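Local coordinates for telomerase reverse transcriptase (Candida tropicalis MYA-3404, PDB 6ZD1), which probably lengthens telomeres as a reverse transcriptase, copying a template within the RNA component of the enzyme to add simple sequence repeats to chromosome ends, at residues Thr77-Val82 with Leu193-His198; Tyr334-Asp339 with Thr538-Gly543; Ala351-Ile356 with Val434-Ile439. All blocks are in the same frame, centred on the assembly; numbering follows the deposited sequence.

Contact 1 of 3, residues Thr77-Val82 with Leu193-His198; sequences TKFNRV and LFYFTH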
loop_
_atom_site.group_PDB
_atom_site.type_symbol
_atom_site.label_atom_id
_atom_site.label_comp_id
_atom_site.label_asym_id
_atom_site.label_seq_id
_atom_site.Cartn_x
_atom_site.Cartn_y
_atom_site.Cartn_z
ATOM N N THR A 77 14.005 -17.224 -2.261
ATOM C CA THR A 77 14.347 -18.236 -1.272
ATOM C C THR A 77 13.099 -18.647 -0.500
ATOM O O THR A 77 12.343 -17.794 -0.024
ATOM C CB THR A 77 15.406 -17.706 -0.308
ATOM O OG1 THR A 77 16.515 -17.182 -1.048
ATOM C CG2 THR A 77 15.891 -18.820 0.605
ATOM N N LYS A 78 12.882 -19.955 -0.378
ATOM C CA LYS A 78 11.738 -20.448 0.373
ATOM C C LYS A 78 11.803 -19.949 1.811
ATOM O O LYS A 78 12.882 -19.775 2.385
ATOM C CB LYS A 78 11.694 -21.976 0.348
ATOM C CG LYS A 78 11.640 -22.565 -1.050
ATOM C CD LYS A 78 10.546 -21.906 -1.877
ATOM C CE LYS A 78 10.562 -22.401 -3.314
ATOM N NZ LYS A 78 9.487 -21.768 -4.126
ATOM N N PHE A 79 10.625 -19.711 2.393
ATOM C CA PHE A 79 10.578 -19.069 3.700
ATOM C C PHE A 79 11.227 -19.931 4.777
ATOM O O PHE A 79 11.834 -19.398 5.713
ATOM C CB PHE A 79 9.133 -18.739 4.078
ATOM C CG PHE A 79 9.012 -17.947 5.347
ATOM C CD1 PHE A 79 9.466 -16.638 5.405
ATOM C CD2 PHE A 79 8.454 -18.509 6.483
ATOM C CE1 PHE A 79 9.364 -15.903 6.571
ATOM C CE2 PHE A 79 8.346 -17.778 7.653
ATOM C CZ PHE A 79 8.805 -16.473 7.696
ATOM N N ASN A 80 11.133 -21.259 4.657
ATOM C CA ASN A 80 11.751 -22.116 5.663
ATOM C C ASN A 80 13.270 -22.066 5.571
ATOM O O ASN A 80 13.954 -22.150 6.598
ATOM C CB ASN A 80 11.244 -23.558 5.529
ATOM C CG ASN A 80 11.856 -24.296 4.348
ATOM O OD1 ASN A 80 12.026 -23.734 3.266
ATOM N ND2 ASN A 80 12.190 -25.566 4.555
ATOM N N ARG A 81 13.816 -21.906 4.364
ATOM C CA ARG A 81 15.257 -21.738 4.233
ATOM C C ARG A 81 15.684 -20.349 4.681
ATOM O O ARG A 81 16.794 -20.178 5.200
ATOM C CB ARG A 81 15.690 -21.996 2.790
ATOM C CG ARG A 81 17.180 -21.818 2.550
ATOM C CD ARG A 81 17.994 -22.845 3.322
ATOM N NE ARG A 81 18.340 -24.002 2.500
ATOM C CZ ARG A 81 17.702 -25.167 2.533
ATOM N NH1 ARG A 81 16.673 -25.345 3.353
ATOM N NH2 ARG A 81 18.094 -26.161 1.747
ATOM N N VAL A 82 14.814 -19.351 4.501
ATOM C CA VAL A 82 15.087 -18.014 5.021
ATOM C C VAL A 82 15.170 -18.049 6.539
ATOM O O VAL A 82 16.092 -17.489 7.145
ATOM C CB VAL A 82 14.010 -17.022 4.548
ATOM C CG1 VAL A 82 14.192 -15.683 5.241
ATOM C CG2 VAL A 82 14.056 -16.855 3.040
ATOM N N LEU A 193 5.311 -12.179 1.321
ATOM C CA LEU A 193 6.562 -11.459 1.162
ATOM C C LEU A 193 7.600 -12.424 0.620
ATOM O O LEU A 193 7.599 -13.612 0.961
ATOM C CB LEU A 193 7.030 -10.856 2.486
ATOM C CG LEU A 193 6.310 -9.561 2.853
ATOM C CD1 LEU A 193 6.568 -9.208 4.296
ATOM C CD2 LEU A 193 6.766 -8.440 1.944
ATOM N N PHE A 194 8.470 -11.920 -0.248
ATOM C CA PHE A 194 9.375 -12.785 -0.986
ATOM C C PHE A 194 10.809 -12.318 -0.831
ATOM O O PHE A 194 11.111 -11.135 -1.021
ATOM C CB PHE A 194 8.958 -12.845 -2.449
ATOM C CG PHE A 194 7.635 -13.507 -2.641
ATOM C CD1 PHE A 194 6.565 -12.823 -3.191
ATOM C CD2 PHE A 194 7.448 -14.814 -2.223
ATOM C CE1 PHE A 194 5.344 -13.455 -3.352
ATOM C CE2 PHE A 194 6.231 -15.443 -2.378
ATOM C CZ PHE A 194 5.179 -14.764 -2.947
ATOM N N TYR A 195 11.679 -13.252 -0.459
ATOM C CA TYR A 195 13.093 -12.987 -0.246
ATOM C C TYR A 195 13.865 -13.436 -1.482
ATOM O O TYR A 195 13.955 -14.636 -1.767
ATOM C CB TYR A 195 13.586 -13.704 1.009
ATOM C CG TYR A 195 12.960 -13.209 2.296
ATOM C CD1 TYR A 195 11.653 -13.543 2.638
ATOM C CD2 TYR A 195 13.683 -12.421 3.179
ATOM C CE1 TYR A 195 11.086 -13.091 3.820
ATOM C CE2 TYR A 195 13.127 -11.971 4.358
ATOM C CZ TYR A 195 11.832 -12.305 4.676
ATOM O OH TYR A 195 11.285 -11.847 5.856
ATOM N N PHE A 196 14.409 -12.471 -2.218
ATOM C CA PHE A 196 15.330 -12.727 -3.317
ATOM C C PHE A 196 16.735 -12.375 -2.855
ATOM O O PHE A 196 16.957 -11.275 -2.338
ATOM C CB PHE A 196 14.967 -11.905 -4.557
ATOM C CG PHE A 196 13.620 -12.227 -5.132
ATOM C CD1 PHE A 196 13.492 -13.174 -6.136
ATOM C CD2 PHE A 196 12.482 -11.577 -4.679
ATOM C CE1 PHE A 196 12.256 -13.474 -6.673
ATOM C CE2 PHE A 196 11.243 -11.873 -5.213
ATOM C CZ PHE A 196 11.131 -12.822 -6.214
ATOM N N THR A 197 17.671 -13.308 -3.020
ATOM C CA THR A 197 19.065 -12.999 -2.733
ATOM C C THR A 197 19.541 -11.876 -3.644
ATOM O O THR A 197 19.119 -11.769 -4.798
ATOM C CB THR A 197 19.949 -14.234 -2.916
ATOM O OG1 THR A 197 19.992 -14.595 -4.299
ATOM C CG2 THR A 197 19.412 -15.406 -2.106
ATOM N N HIS A 198 20.423 -11.023 -3.111
ATOM C CA HIS A 198 20.871 -9.858 -3.869
ATOM C C HIS A 198 21.464 -10.265 -5.212
ATOM O O HIS A 198 21.261 -9.578 -6.219
ATOM C CB HIS A 198 21.895 -9.054 -3.064
ATOM C CG HIS A 198 21.326 -8.371 -1.857
ATOM N ND1 HIS A 198 20.308 -7.445 -1.934
ATOM C CD2 HIS A 198 21.645 -8.472 -0.545
ATOM C CE1 HIS A 198 20.015 -7.013 -0.719
ATOM N NE2 HIS A 198 20.813 -7.618 0.142
HETATM O O HOH W 1 9.952 -15.909 -0.171
#
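The backbone N-H of Thr-77 meets the carbonyl O of Tyr-195 at 2.6 Å, and the N lies almost straight beyond that oxygen, with a C=O...N angle of 176°. A water forms a second link beside this bond: it donates to Thr-77 O and accepts from Tyr-195 N, with a weaker donation to Leu-193 O. Polar backbone pairing thus covers one end of the contact, while the Tyr-195 ring carries the rest. Val-82 sits over one face of that ring, its CG1 3.9 Å from the centroid and only 9° off the normal, a clear CH-pi approach. With CG1 anti to the backbone N (chi1 172°) and CG2 beside it, the second methyl comes to Tyr-195 CB at 3.8 Å. Phe-79 stands with the edge of its ring toward the tyrosine, CD1 reaching Tyr-195 CE1 at 4.2 Å. Toward the end of the strand, Thr-197 CG2 lies 3.6 Å from Thr-77 OG1. Trp-180 of the partner strand 180-184 meets Tyr-195 edge-to-face and forms a weak hydrogen bond with Thr-77 OG1 through NE1, while the tyrosine hydroxyl is hydrogen-bonded to Leu-116 O. The start of helix 79-93 is therefore joined to the small hairpin of the RNA-binding region through a tyrosine covered on one face by Val-82 and held at its hydroxyl, with the adjoining backbone polar atoms satisfied directly or through water.

Contact 2 of 3, residues Tyr334-Asp339 with Thr538-Gly543; sequences YMIKFD and TVEING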
loop_
_atom_site.group_PDB
_atom_site.type_symbol
_atom_site.label_atom_id
_atom_site.label_comp_id
_atom_site.label_asym_id
_atom_site.label_seq_id
_atom_site.Cartn_x
_atom_site.Cartn_y
_atom_site.Cartn_z
ATOM N N TYR A 334 -27.949 -9.159 -19.879
ATOM C CA TYR A 334 -26.716 -9.461 -20.587
ATOM C C TYR A 334 -25.596 -8.642 -19.969
ATOM O O TYR A 334 -25.786 -7.466 -19.643
ATOM C CB TYR A 334 -26.848 -9.143 -22.081
ATOM C CG TYR A 334 -28.100 -9.708 -22.709
ATOM C CD1 TYR A 334 -29.331 -9.087 -22.534
ATOM C CD2 TYR A 334 -28.054 -10.861 -23.475
ATOM C CE1 TYR A 334 -30.480 -9.604 -23.092
ATOM C CE2 TYR A 334 -29.199 -11.386 -24.041
ATOM C CZ TYR A 334 -30.409 -10.751 -23.846
ATOM O OH TYR A 334 -31.556 -11.262 -24.406
HETATM N N MSE A 335 -24.443 -9.266 -19.773
HETATM C CA MSE A 335 -23.328 -8.533 -19.193
HETATM C C MSE A 335 -21.980 -8.888 -19.796
HETATM O O MSE A 335 -21.738 -10.021 -20.216
HETATM C CB MSE A 335 -23.288 -8.732 -17.681
HETATM C CG MSE A 335 -23.241 -10.170 -17.233
HETATM SE SE MSE A 335 -23.259 -10.259 -15.290
HETATM C CE MSE A 335 -24.969 -9.385 -14.972
ATOM N N ILE A 336 -21.111 -7.883 -19.827
ATOM C CA ILE A 336 -19.803 -7.965 -20.463
ATOM C C ILE A 336 -18.795 -7.267 -19.558
ATOM O O ILE A 336 -19.072 -6.181 -19.034
ATOM C CB ILE A 336 -19.834 -7.326 -21.868
ATOM C CG1 ILE A 336 -18.436 -7.260 -22.480
ATOM C CG2 ILE A 336 -20.497 -5.953 -21.828
ATOM C CD1 ILE A 336 -18.053 -8.518 -23.204
ATOM N N LYS A 337 -17.651 -7.906 -19.327
ATOM C CA LYS A 337 -16.540 -7.280 -18.621
ATOM C C LYS A 337 -15.321 -7.246 -19.531
ATOM O O LYS A 337 -15.092 -8.176 -20.315
ATOM C CB LYS A 337 -16.207 -8.004 -17.307
ATOM C CG LYS A 337 -15.377 -9.265 -17.464
ATOM C CD LYS A 337 -14.893 -9.777 -16.123
ATOM C CE LYS A 337 -13.991 -10.984 -16.296
ATOM N NZ LYS A 337 -13.515 -11.504 -14.987
ATOM N N PHE A 338 -14.547 -6.167 -19.429
ATOM C CA PHE A 338 -13.369 -5.985 -20.264
ATOM C C PHE A 338 -12.417 -5.029 -19.559
ATOM O O PHE A 338 -12.860 -4.121 -18.853
ATOM C CB PHE A 338 -13.744 -5.473 -21.665
ATOM C CG PHE A 338 -14.534 -4.184 -21.669
ATOM C CD1 PHE A 338 -15.916 -4.191 -21.525
ATOM C CD2 PHE A 338 -13.894 -2.967 -21.846
ATOM C CE1 PHE A 338 -16.642 -3.005 -21.537
ATOM C CE2 PHE A 338 -14.612 -1.780 -21.862
ATOM C CZ PHE A 338 -15.991 -1.801 -21.709
ATOM N N ASP A 339 -11.117 -5.279 -19.707
ATOM C CA ASP A 339 -10.086 -4.495 -19.045
ATOM C C ASP A 339 -9.101 -3.928 -20.062
ATOM O O ASP A 339 -9.086 -4.313 -21.234
ATOM C CB ASP A 339 -9.342 -5.333 -17.995
ATOM C CG ASP A 339 -8.615 -6.525 -18.597
ATOM O OD1 ASP A 339 -9.181 -7.197 -19.486
ATOM O OD2 ASP A 339 -7.470 -6.791 -18.175
ATOM N N THR A 538 -11.602 -10.511 -22.116
ATOM C CA THR A 538 -13.013 -10.159 -22.218
ATOM C C THR A 538 -13.887 -11.371 -21.912
ATOM O O THR A 538 -13.648 -12.469 -22.423
ATOM C CB THR A 538 -13.311 -9.618 -23.619
ATOM O OG1 THR A 538 -12.744 -8.309 -23.757
ATOM C CG2 THR A 538 -14.800 -9.547 -23.871
ATOM N N VAL A 539 -14.884 -11.178 -21.048
ATOM C CA VAL A 539 -15.800 -12.244 -20.656
ATOM C C VAL A 539 -17.230 -11.742 -20.813
ATOM O O VAL A 539 -17.552 -10.627 -20.390
ATOM C CB VAL A 539 -15.538 -12.716 -19.211
ATOM C CG1 VAL A 539 -16.555 -13.767 -18.794
ATOM C CG2 VAL A 539 -14.128 -13.271 -19.091
ATOM N N GLU A 540 -18.088 -12.571 -21.406
ATOM C CA GLU A 540 -19.475 -12.200 -21.651
ATOM C C GLU A 540 -20.380 -13.365 -21.289
ATOM O O GLU A 540 -20.159 -14.491 -21.745
ATOM C CB GLU A 540 -19.692 -11.807 -23.119
ATOM C CG GLU A 540 -21.092 -11.295 -23.427
ATOM C CD GLU A 540 -21.372 -11.215 -24.916
ATOM O OE1 GLU A 540 -22.543 -11.409 -25.314
ATOM O OE2 GLU A 540 -20.421 -10.965 -25.689
ATOM N N ILE A 541 -21.398 -13.093 -20.471
ATOM C CA ILE A 541 -22.441 -14.063 -20.169
ATOM C C ILE A 541 -23.788 -13.359 -20.250
ATOM O O ILE A 541 -23.884 -12.136 -20.127
ATOM C CB ILE A 541 -22.263 -14.741 -18.789
ATOM C CG1 ILE A 541 -22.267 -13.711 -17.663
ATOM C CG2 ILE A 541 -20.986 -15.566 -18.756
ATOM C CD1 ILE A 541 -22.162 -14.340 -16.295
ATOM N N ASN A 542 -24.832 -14.148 -20.499
ATOM C CA ASN A 542 -26.184 -13.622 -20.639
ATOM C C ASN A 542 -27.239 -14.366 -19.834
ATOM O O ASN A 542 -28.310 -13.798 -19.594
ATOM C CB ASN A 542 -26.607 -13.614 -22.117
ATOM C CG ASN A 542 -26.490 -14.977 -22.774
ATOM O OD1 ASN A 542 -26.603 -16.016 -22.120
ATOM N ND2 ASN A 542 -26.265 -14.978 -24.081
ATOM N N GLY A 543 -26.995 -15.608 -19.430
ATOM C CA GLY A 543 -27.992 -16.341 -18.679
ATOM C C GLY A 543 -29.291 -16.551 -19.430
ATOM O O GLY A 543 -30.373 -16.284 -18.901
#
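Met-335 pairs with Ile-541, and Lys-337 with Val-539, as hydrogen-bonded positions of two neighbouring strands that run antiparallel at 174°, with Ile-336 and Glu-540 forming the non-hydrogen-bonded pair between them. Each hydrogen-bonded pair is closed by two backbone bonds: Met-335 N reaches Ile-541 O at 2.9 Å and Lys-337 N reaches Val-539 O at 2.9 Å, with a slightly longer return bond in each case. The side chains then sort by face. Met-335, a selenomethionine in this crystal, and Ile-541 lie alongside one another and point the same way, touching through CG and CG1 at 3.7 Å. Lys-337 follows the same pattern: its chain, extended beyond CG, runs beside Val-539, and CE comes within 3.6 Å of Val-539 CG2. That path carries the amine onward to Thr-552 O, to which it is hydrogen-bonded. On the face of Ile-336 and Glu-540 the contact is diagonal as well as direct. With CG1 of Ile-336 anti to the backbone N (chi1 173°) and chi2 near 86° turning CD1 toward the neighbouring strand, CD1 meets Thr-538 CG2 at 3.5 Å and Glu-540 CB at 3.7 Å. The Glu-540 carboxylate continues to a salt bridge with Lys-518. Beyond the paired residues, Tyr-334 CD2 meets Asn-542 CB at 3.4 Å, with ring and amide planes nearly perpendicular. Strand 539-541 is an outer strand of the four-stranded antiparallel sheet expected for a reverse-transcriptase palm, while strand 334-339 is also bonded to strand 503-508. Met-551 of strand 550-553 covers the Met-335 and Val-539 face, and Leu-514 of helix 511-520 packs against Ile-336 and Glu-540.

Contact 3 of 3, residues Ala351-Ile356 with Val434-Ile439; sequences ALKESI and VCHSQI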
loop_
_atom_site.group_PDB
_atom_site.type_symbol
_atom_site.label_atom_id
_atom_site.label_comp_id
_atom_site.label_asym_id
_atom_site.label_seq_id
_atom_site.Cartn_x
_atom_site.Cartn_y
_atom_site.Cartn_z
ATOM N N ALA A 351 -3.755 13.146 -25.227
ATOM C CA ALA A 351 -5.153 13.027 -24.831
ATOM C C ALA A 351 -5.330 13.374 -23.359
ATOM O O ALA A 351 -6.323 14.002 -22.978
ATOM C CB ALA A 351 -5.673 11.620 -25.123
ATOM N N LEU A 352 -4.363 12.995 -22.519
ATOM C CA LEU A 352 -4.448 13.346 -21.104
ATOM C C LEU A 352 -4.391 14.854 -20.913
ATOM O O LEU A 352 -5.163 15.417 -20.127
ATOM C CB LEU A 352 -3.323 12.666 -20.322
ATOM C CG LEU A 352 -3.124 13.081 -18.859
ATOM C CD1 LEU A 352 -4.375 12.819 -18.025
ATOM C CD2 LEU A 352 -1.925 12.358 -18.264
ATOM N N LYS A 353 -3.509 15.533 -21.653
ATOM C CA LYS A 353 -3.386 16.979 -21.506
ATOM C C LYS A 353 -4.652 17.688 -21.971
ATOM O O LYS A 353 -5.054 18.699 -21.383
ATOM C CB LYS A 353 -2.155 17.484 -22.264
ATOM C CG LYS A 353 -0.877 17.422 -21.430
ATOM C CD LYS A 353 0.374 17.745 -22.240
ATOM C CE LYS A 353 0.774 16.581 -23.134
ATOM N NZ LYS A 353 2.088 16.812 -23.804
ATOM N N GLU A 354 -5.294 17.173 -23.022
ATOM C CA GLU A 354 -6.574 17.734 -23.447
ATOM C C GLU A 354 -7.659 17.504 -22.397
ATOM O O GLU A 354 -8.466 18.402 -22.126
ATOM C CB GLU A 354 -6.990 17.124 -24.789
ATOM C CG GLU A 354 -5.966 17.319 -25.908
ATOM C CD GLU A 354 -6.274 16.493 -27.152
ATOM O OE1 GLU A 354 -7.346 15.847 -27.199
ATOM O OE2 GLU A 354 -5.437 16.489 -28.083
ATOM N N SER A 355 -7.681 16.320 -21.776
ATOM C CA SER A 355 -8.667 16.049 -20.733
ATOM C C SER A 355 -8.512 17.012 -19.567
ATOM O O SER A 355 -9.507 17.511 -19.025
ATOM C CB SER A 355 -8.538 14.610 -20.237
ATOM O OG SER A 355 -8.897 13.684 -21.244
ATOM N N ILE A 356 -7.268 17.274 -19.159
ATOM C CA ILE A 356 -7.023 18.194 -18.052
ATOM C C ILE A 356 -7.507 19.594 -18.405
ATOM O O ILE A 356 -8.169 20.259 -17.598
ATOM C CB ILE A 356 -5.531 18.179 -17.675
ATOM C CG1 ILE A 356 -5.150 16.808 -17.110
ATOM C CG2 ILE A 356 -5.218 19.292 -16.694
ATOM C CD1 ILE A 356 -3.698 16.700 -16.696
ATOM N N VAL A 434 2.328 22.436 -13.686
ATOM C CA VAL A 434 2.838 21.304 -12.918
ATOM C C VAL A 434 2.362 19.987 -13.521
ATOM O O VAL A 434 3.119 19.010 -13.584
ATOM C CB VAL A 434 2.433 21.440 -11.439
ATOM C CG1 VAL A 434 2.880 20.224 -10.640
ATOM C CG2 VAL A 434 3.025 22.707 -10.857
ATOM N N CYS A 435 1.109 19.937 -13.979
ATOM C CA CYS A 435 0.616 18.731 -14.639
ATOM C C CYS A 435 1.439 18.422 -15.884
ATOM O O CYS A 435 1.899 17.289 -16.072
ATOM C CB CYS A 435 -0.864 18.887 -14.991
ATOM S SG CYS A 435 -1.987 18.875 -13.564
ATOM N N HIS A 436 1.655 19.429 -16.736
ATOM C CA HIS A 436 2.473 19.230 -17.929
ATOM C C HIS A 436 3.894 18.830 -17.563
ATOM O O HIS A 436 4.485 17.958 -18.208
ATOM C CB HIS A 436 2.481 20.492 -18.787
ATOM C CG HIS A 436 1.198 20.730 -19.517
ATOM N ND1 HIS A 436 1.111 21.551 -20.621
ATOM C CD2 HIS A 436 -0.050 20.255 -19.302
ATOM C CE1 HIS A 436 -0.137 21.572 -21.053
ATOM N NE2 HIS A 436 -0.863 20.796 -20.270
ATOM N N SER A 437 4.460 19.458 -16.529
ATOM C CA SER A 437 5.816 19.113 -16.115
ATOM C C SER A 437 5.902 17.662 -15.653
ATOM O O SER A 437 6.862 16.956 -15.982
ATOM C CB SER A 437 6.283 20.058 -15.009
ATOM O OG SER A 437 7.556 19.674 -14.522
ATOM N N GLN A 438 4.904 17.195 -14.899
ATOM C CA GLN A 438 4.907 15.804 -14.454
ATOM C C GLN A 438 4.742 14.846 -15.627
ATOM O O GLN A 438 5.351 13.771 -15.648
ATOM C CB GLN A 438 3.801 15.577 -13.423
ATOM C CG GLN A 438 4.007 16.305 -12.103
ATOM C CD GLN A 438 4.933 15.565 -11.156
ATOM O OE1 GLN A 438 4.720 14.390 -10.855
ATOM N NE2 GLN A 438 5.967 16.252 -10.678
ATOM N N ILE A 439 3.921 15.213 -16.611
ATOM C CA ILE A 439 3.703 14.339 -17.758
ATOM C C ILE A 439 4.930 14.324 -18.661
ATOM O O ILE A 439 5.431 13.260 -19.040
ATOM C CB ILE A 439 2.454 14.778 -18.541
ATOM C CG1 ILE A 439 1.195 14.652 -17.686
ATOM C CG2 ILE A 439 2.319 13.967 -19.821
ATOM C CD1 ILE A 439 0.042 15.487 -18.202
#
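Lys-353 lays its methylene chain over the His-436 ring, starting from CB, 4.1 Å from His-436 NE2; the next carbon, CG, comes to NE2 at 3.6 Å. One carbon further, CD stands over the centre of the imidazole, 3.9 Å from the centroid and 10° off the normal, a CH-pi contact with the face. The chain then bends (chi3 -76°), with CE and NZ leading away from the ring face; the ammonium ends in a salt bridge with Glu-440, a residue just beyond this part of helix 428-440. Beside the lysine-histidine pair lies an apolar layer built round Ile-439. Its CD1 touches Leu-352 CD2 at 3.7 Å, Lys-353 CG at 3.9 Å and Ile-356 CD1 at 4.2 Å, so three residues of the other helix converge on one methyl. Ile-356 CD1 also reaches Cys-435 CB at 4.0 Å. Phe-472 of helix 469-484 adds to the layer by touching both Leu-352 and Ile-439. No hydrogen bond joins the two segments. Side chains alone pair the two helical segments, which run nearly antiparallel (166°), their axes 11.0 Å apart at closest approach, with a buried apolar side and a charged margin. Both helices lie between palm strands 334-339 and 503-508, consistent with the part of the chain where telomerases carry the insertion in the fingers domain.

How the contacts relate
Contact 1 comes first along the chain and is complete before the other two begin; it belongs to the RNA-binding region, whereas contacts 2 and 3 both fall in the reverse transcriptase range. Strand 334-339 opens contact 2, the helices of contact 3 follow, and strand 539-541 returns only afterwards to finish the sheet edge. The centres of contacts 2 and 3 are 33 Å apart, with nearest atoms about 16 Å apart, and the centre of contact 1 lies about 40 and 41 Å from theirs, so none touches another. The three illustrate how distant chain segments are joined separately in the RNA-binding region, where a helix start meets a hairpin, in a palm-like sheet and in an antiparallel helix pair.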